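Local coordinates for uncharacterized protein (Bacteroides ovatus CL02T12C04, PDB 6PTM) that probably acts as a GH42-family exo-carrageenase, a glycoside hydrolase that trims carrageenan chains from their ends, at residues Leu584-Lys589 against Val616-Pro621; Ile643-Phe648 against Leu668-Thr673. One frame throughout, in Å; residues are numbered along the deposited sequence.

Contact 1: Leu584-Lys589 against Val616-Pro621; sequences LRIYEK and VVYKTP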
loop_
_atom_site.group_PDB
_atom_site.type_symbol
_atom_site.label_atom_id
_atom_site.label_comp_id
_atom_site.label_asym_id
_atom_site.label_seq_id
_atom_site.Cartn_x
_atom_site.Cartn_y
_atom_site.Cartn_z
ATOM N N LEU A 584 -1.174 14.345 -8.928
ATOM C CA LEU A 584 -1.809 14.530 -7.599
ATOM C C LEU A 584 -2.789 15.708 -7.667
ATOM O O LEU A 584 -3.845 15.603 -7.065
ATOM C CB LEU A 584 -0.737 14.732 -6.512
ATOM C CG LEU A 584 -1.266 14.950 -5.097
ATOM C CD1 LEU A 584 -2.160 13.794 -4.676
ATOM C CD2 LEU A 584 -0.130 15.138 -4.089
ATOM N N ARG A 585 -2.454 16.818 -8.334
ATOM C CA ARG A 585 -3.310 18.028 -8.276
ATOM C C ARG A 585 -4.695 17.677 -8.840
ATOM O O ARG A 585 -5.711 18.043 -8.190
ATOM C CB ARG A 585 -2.631 19.218 -8.969
ATOM C CG ARG A 585 -3.298 20.563 -8.683
ATOM C CD ARG A 585 -2.635 21.770 -9.382
ATOM N NE ARG A 585 -1.200 21.705 -9.132
ATOM C CZ ARG A 585 -0.284 21.307 -10.011
ATOM N NH1 ARG A 585 -0.598 21.004 -11.259
ATOM N NH2 ARG A 585 0.966 21.207 -9.616
ATOM N N ILE A 586 -4.764 16.927 -9.949
ATOM C CA ILE A 586 -6.050 16.591 -10.608
ATOM C C ILE A 586 -6.749 15.484 -9.788
ATOM O O ILE A 586 -7.979 15.592 -9.571
ATOM C CB ILE A 586 -5.909 16.253 -12.115
ATOM C CG1 ILE A 586 -7.261 15.882 -12.728
ATOM C CG2 ILE A 586 -4.909 15.143 -12.390
ATOM C CD1 ILE A 586 -8.390 16.901 -12.517
ATOM N N TYR A 587 -6.013 14.501 -9.271
ATOM C CA TYR A 587 -6.573 13.460 -8.358
ATOM C C TYR A 587 -7.265 14.121 -7.166
ATOM O O TYR A 587 -8.419 13.801 -6.877
ATOM C CB TYR A 587 -5.473 12.547 -7.818
ATOM C CG TYR A 587 -5.957 11.456 -6.906
ATOM C CD1 TYR A 587 -6.625 10.346 -7.399
ATOM C CD2 TYR A 587 -5.814 11.563 -5.532
ATOM C CE1 TYR A 587 -7.095 9.344 -6.557
ATOM C CE2 TYR A 587 -6.267 10.565 -4.673
ATOM C CZ TYR A 587 -6.888 9.441 -5.189
ATOM O OH TYR A 587 -7.322 8.475 -4.358
ATOM N N GLU A 588 -6.551 15.000 -6.462
ATOM C CA GLU A 588 -7.066 15.738 -5.267
ATOM C C GLU A 588 -8.320 16.541 -5.653
ATOM O O GLU A 588 -9.320 16.575 -4.885
ATOM C CB GLU A 588 -5.965 16.655 -4.759
ATOM C CG GLU A 588 -6.341 17.496 -3.567
ATOM C CD GLU A 588 -5.181 18.325 -3.048
ATOM O OE1 GLU A 588 -4.562 19.065 -3.859
ATOM O OE2 GLU A 588 -4.912 18.251 -1.841
ATOM N N LYS A 589 -8.268 17.180 -6.812
ATOM C CA LYS A 589 -9.376 18.012 -7.319
ATOM C C LYS A 589 -10.621 17.150 -7.491
ATOM O O LYS A 589 -11.687 17.649 -7.213
ATOM C CB LYS A 589 -8.947 18.704 -8.616
ATOM C CG LYS A 589 -9.935 19.726 -9.110
ATOM C CD LYS A 589 -10.010 20.925 -8.176
ATOM C CE LYS A 589 -10.770 22.081 -8.769
ATOM N NZ LYS A 589 -10.731 23.221 -7.818
ATOM N N VAL A 616 -9.628 11.848 -18.145
ATOM C CA VAL A 616 -9.127 13.238 -18.056
ATOM C C VAL A 616 -7.640 13.187 -18.382
ATOM O O VAL A 616 -6.973 12.263 -17.924
ATOM C CB VAL A 616 -9.465 13.905 -16.711
ATOM C CG1 VAL A 616 -10.950 13.831 -16.434
ATOM C CG2 VAL A 616 -8.686 13.339 -15.546
ATOM N N VAL A 617 -7.174 14.112 -19.218
ATOM C CA VAL A 617 -5.749 14.206 -19.625
ATOM C C VAL A 617 -5.256 15.595 -19.232
ATOM O O VAL A 617 -5.723 16.604 -19.813
ATOM C CB VAL A 617 -5.521 13.904 -21.116
ATOM C CG1 VAL A 617 -4.025 13.943 -21.421
ATOM C CG2 VAL A 617 -6.130 12.579 -21.535
ATOM N N TYR A 618 -4.387 15.630 -18.229
ATOM C CA TYR A 618 -3.948 16.862 -17.539
ATOM C C TYR A 618 -2.434 16.903 -17.524
ATOM O O TYR A 618 -1.830 15.910 -17.038
ATOM C CB TYR A 618 -4.481 16.914 -16.106
ATOM C CG TYR A 618 -4.087 18.119 -15.301
ATOM C CD1 TYR A 618 -4.584 19.381 -15.583
ATOM C CD2 TYR A 618 -3.228 17.987 -14.228
ATOM C CE1 TYR A 618 -4.225 20.481 -14.815
ATOM C CE2 TYR A 618 -2.858 19.069 -13.451
ATOM C CZ TYR A 618 -3.395 20.310 -13.722
ATOM O OH TYR A 618 -3.023 21.341 -12.929
ATOM N N LYS A 619 -1.878 18.017 -18.029
ATOM C CA LYS A 619 -0.430 18.338 -18.001
ATOM C C LYS A 619 0.398 17.092 -18.352
ATOM O O LYS A 619 1.386 16.776 -17.652
ATOM C CB LYS A 619 -0.089 18.930 -16.634
ATOM C CG LYS A 619 -0.620 20.342 -16.386
ATOM C CD LYS A 619 0.238 21.092 -15.362
ATOM C CE LYS A 619 0.425 22.556 -15.686
ATOM N NZ LYS A 619 -0.868 23.232 -15.529
ATOM N N THR A 620 0.038 16.454 -19.461
ATOM C CA THR A 620 0.715 15.257 -20.010
ATOM C C THR A 620 1.208 15.596 -21.417
ATOM O O THR A 620 0.728 15.026 -22.400
ATOM C CB THR A 620 -0.237 14.058 -19.885
ATOM O OG1 THR A 620 -0.678 13.965 -18.517
ATOM C CG2 THR A 620 0.410 12.758 -20.301
ATOM N N PRO A 621 2.195 16.515 -21.559
ATOM C CA PRO A 621 2.617 17.002 -22.874
ATOM C C PRO A 621 3.365 15.919 -23.660
ATOM O O PRO A 621 3.240 15.931 -24.857
ATOM C CB PRO A 621 3.553 18.176 -22.560
ATOM C CG PRO A 621 4.132 17.838 -21.210
ATOM C CD PRO A 621 3.019 17.096 -20.490
#
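I586 lies against the ring of Y618 on the inner side of this contact. Its CG2 methyl comes within 3.8 Å of Y618 CD2. The methyl meets the ring obliquely, and the two side chains run past each other in opposite directions. The other branch serves a second partner: CG1 of I586 points anti to the backbone N (chi1 179°) and rests 4.1 Å from V616 CG2. L674 and M677 of helix 674-687 and I566 of strand 564-567 close round I586, so this part is buried, and its contacts are between apolar groups. The setting is an alpha/beta layer: helix 579-590 packs on a parallel five-stranded sheet, meeting the end of the central strand 614-617 and the loop that follows it. The outer side is polar and looser. Here the bent chain of R585 brings NH1 to Y618 OH at 3.0 Å, with an N-H...O angle of 155°. The hydroxyl lies in the guanidinium plane, and that plane stands 63° from the ring. NH1 also forms a salt bridge with D582, one turn back on the helix. K619 lays its CG over the centre of the Y618 ring, 3.7 Å above the plane, and sends NZ to E646. A leucine in place of Y618 would probably leave R585 NH1 without its hydroxyl acceptor and open a gap between I586 and the aliphatic part of K619. Further along the loop, T620 OG1 donates to Y618 O at 2.7 Å, from above the carbonyl plane.

Contact 2: Ile643-Phe648 against Leu668-Thr673; sequences IDNESF and LIVVST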
loop_
_atom_site.group_PDB
_atom_site.type_symbol
_atom_site.label_atom_id
_atom_site.label_comp_id
_atom_site.label_asym_id
_atom_site.label_seq_id
_atom_site.Cartn_x
_atom_site.Cartn_y
_atom_site.Cartn_z
ATOM N N ILE A 643 -9.448 17.050 -22.063
ATOM C CA ILE A 643 -7.992 17.288 -22.241
ATOM C C ILE A 643 -7.734 18.779 -22.124
ATOM O O ILE A 643 -8.632 19.570 -22.545
ATOM C CB ILE A 643 -7.462 16.692 -23.561
ATOM C CG1 ILE A 643 -5.934 16.742 -23.642
ATOM C CG2 ILE A 643 -8.093 17.334 -24.786
ATOM C CD1 ILE A 643 -5.366 15.763 -24.634
ATOM N N ASP A 644 -6.590 19.125 -21.531
ATOM C CA ASP A 644 -6.172 20.538 -21.368
ATOM C C ASP A 644 -5.452 20.967 -22.650
ATOM O O ASP A 644 -5.456 20.195 -23.607
ATOM C CB ASP A 644 -5.405 20.782 -20.072
ATOM C CG ASP A 644 -4.059 20.101 -19.960
ATOM O OD1 ASP A 644 -3.617 19.550 -20.957
ATOM O OD2 ASP A 644 -3.471 20.118 -18.854
ATOM N N ASN A 645 -4.911 22.178 -22.679
ATOM C CA ASN A 645 -4.251 22.743 -23.889
ATOM C C ASN A 645 -2.801 22.252 -23.960
ATOM O O ASN A 645 -2.230 22.298 -25.034
ATOM C CB ASN A 645 -4.355 24.271 -23.912
ATOM C CG ASN A 645 -5.775 24.730 -24.158
ATOM O OD1 ASN A 645 -6.340 25.451 -23.340
ATOM N ND2 ASN A 645 -6.375 24.259 -25.234
ATOM N N GLU A 646 -2.255 21.728 -22.871
ATOM C CA GLU A 646 -0.812 21.429 -22.766
ATOM C C GLU A 646 -0.526 19.955 -23.097
ATOM O O GLU A 646 0.634 19.654 -23.340
ATOM C CB GLU A 646 -0.292 21.716 -21.357
ATOM C CG GLU A 646 -0.729 23.044 -20.760
ATOM C CD GLU A 646 -0.171 23.211 -19.357
ATOM O OE1 GLU A 646 1.016 22.941 -19.182
ATOM O OE2 GLU A 646 -0.927 23.542 -18.433
ATOM N N SER A 647 -1.517 19.062 -23.157
ATOM C CA SER A 647 -1.244 17.603 -23.185
ATOM C C SER A 647 -1.061 17.044 -24.610
ATOM O O SER A 647 -1.561 17.623 -25.586
ATOM C CB SER A 647 -2.288 16.896 -22.405
ATOM O OG SER A 647 -2.142 17.244 -21.043
ATOM N N PHE A 648 -0.354 15.919 -24.735
ATOM C CA PHE A 648 -0.250 15.154 -26.001
ATOM C C PHE A 648 0.309 16.031 -27.126
ATOM O O PHE A 648 -0.186 15.913 -28.215
ATOM C CB PHE A 648 -1.633 14.607 -26.369
ATOM C CG PHE A 648 -2.122 13.463 -25.512
ATOM C CD1 PHE A 648 -1.419 13.023 -24.395
ATOM C CD2 PHE A 648 -3.300 12.810 -25.840
ATOM C CE1 PHE A 648 -1.880 11.945 -23.649
ATOM C CE2 PHE A 648 -3.750 11.732 -25.094
ATOM C CZ PHE A 648 -3.030 11.283 -24.014
ATOM N N LEU A 668 -14.819 14.856 -27.365
ATOM C CA LEU A 668 -13.457 15.348 -27.071
ATOM C C LEU A 668 -13.541 16.798 -26.607
ATOM O O LEU A 668 -13.803 17.690 -27.416
ATOM C CB LEU A 668 -12.565 15.182 -28.299
ATOM C CG LEU A 668 -11.170 15.793 -28.190
ATOM C CD1 LEU A 668 -10.345 15.099 -27.084
ATOM C CD2 LEU A 668 -10.476 15.700 -29.538
ATOM N N ILE A 669 -13.336 17.022 -25.317
ATOM C CA ILE A 669 -13.646 18.318 -24.667
ATOM C C ILE A 669 -12.330 18.931 -24.236
ATOM O O ILE A 669 -11.596 18.346 -23.387
ATOM C CB ILE A 669 -14.665 18.138 -23.522
ATOM C CG1 ILE A 669 -15.931 17.464 -24.061
ATOM C CG2 ILE A 669 -14.962 19.467 -22.856
ATOM C CD1 ILE A 669 -16.989 17.113 -23.015
ATOM N N VAL A 670 -12.060 20.110 -24.770
ATOM C CA VAL A 670 -10.815 20.855 -24.460
ATOM C C VAL A 670 -11.137 21.875 -23.381
ATOM O O VAL A 670 -12.115 22.590 -23.517
ATOM C CB VAL A 670 -10.209 21.475 -25.729
ATOM C CG1 VAL A 670 -8.864 22.127 -25.455
ATOM C CG2 VAL A 670 -10.129 20.414 -26.826
ATOM N N VAL A 671 -10.317 21.931 -22.344
ATOM C CA VAL A 671 -10.536 22.826 -21.181
ATOM C C VAL A 671 -9.212 23.529 -20.886
ATOM O O VAL A 671 -8.166 23.075 -21.389
ATOM C CB VAL A 671 -11.062 22.044 -19.958
ATOM C CG1 VAL A 671 -12.352 21.320 -20.275
ATOM C CG2 VAL A 671 -10.030 21.072 -19.413
ATOM N N SER A 672 -9.259 24.614 -20.120
ATOM C CA SER A 672 -8.103 25.512 -19.877
ATOM C C SER A 672 -7.698 25.477 -18.407
ATOM O O SER A 672 -6.551 25.856 -18.125
ATOM C CB SER A 672 -8.425 26.912 -20.340
ATOM O OG SER A 672 -8.730 26.897 -21.724
ATOM N N THR A 673 -8.608 25.104 -17.502
ATOM C CA THR A 673 -8.358 25.153 -16.044
ATOM C C THR A 673 -8.767 23.835 -15.385
ATOM O O THR A 673 -9.627 23.128 -15.915
ATOM C CB THR A 673 -9.101 26.308 -15.353
ATOM O OG1 THR A 673 -10.494 26.000 -15.400
ATOM C CG2 THR A 673 -8.830 27.645 -15.998
#
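I643 and V670 pair as neighbours on parallel strands, and the backbone of I643 makes both main-chain bonds. I643 N donates to I669 O at 2.8 Å. I643 O accepts from V671 N at 2.9 Å. The same carbonyl takes a CA-H...O contact from V670, and D644 CA makes another to V671 O. Beside this pairing, CG2 of I643 meets L668 CD1 at 3.9 Å and also approaches V670 CG2. The pair lies at the C-terminal ends of strands 640-643 and 667-670; the latter is an outermost strand of the five-stranded parallel sheet. Past the strands the link passes to side chains. S672 OG donates to N645 OD1 at 3.2 Å, in the plane of the amide carbonyl. The N645 side chain, its CG anti to the backbone carbonyl carbon (chi1 -70°), crosses that of V670 at about a right angle. This leaves OD1 for S672 and sets N645 ND2 3.3 Å from V670 CG1. D644 shapes the loop. D644 OD1 accepts from E646 N, which makes an Asx turn, and from S647 OG at 2.7 Å; the two donors come from opposite faces of the carboxylate. OD2 takes K619 N. On the other segment, E676 of helix 674-687 accepts from S672 N, while T673 OG1 caps that helix through E676 N.

The chain enters contact 1 on helix 579-590, passes through strand 597-600 and helix 602-607, and closes the contact at the end of strand 614-617. Helix 625-636 then leads to strand 640-643, where contact 2 opens. A mostly irregular excursion returns at strand 667-670 to close it. The two contacts are in series, neither nested nor crossed, with centres about 10 Å apart. They share one parallel sheet, and the loops after its adjacent strands join: T620 O and F648 N form a probable hydrogen bond. Helix 674-687 starts just after contact 2 and packs against residues of both.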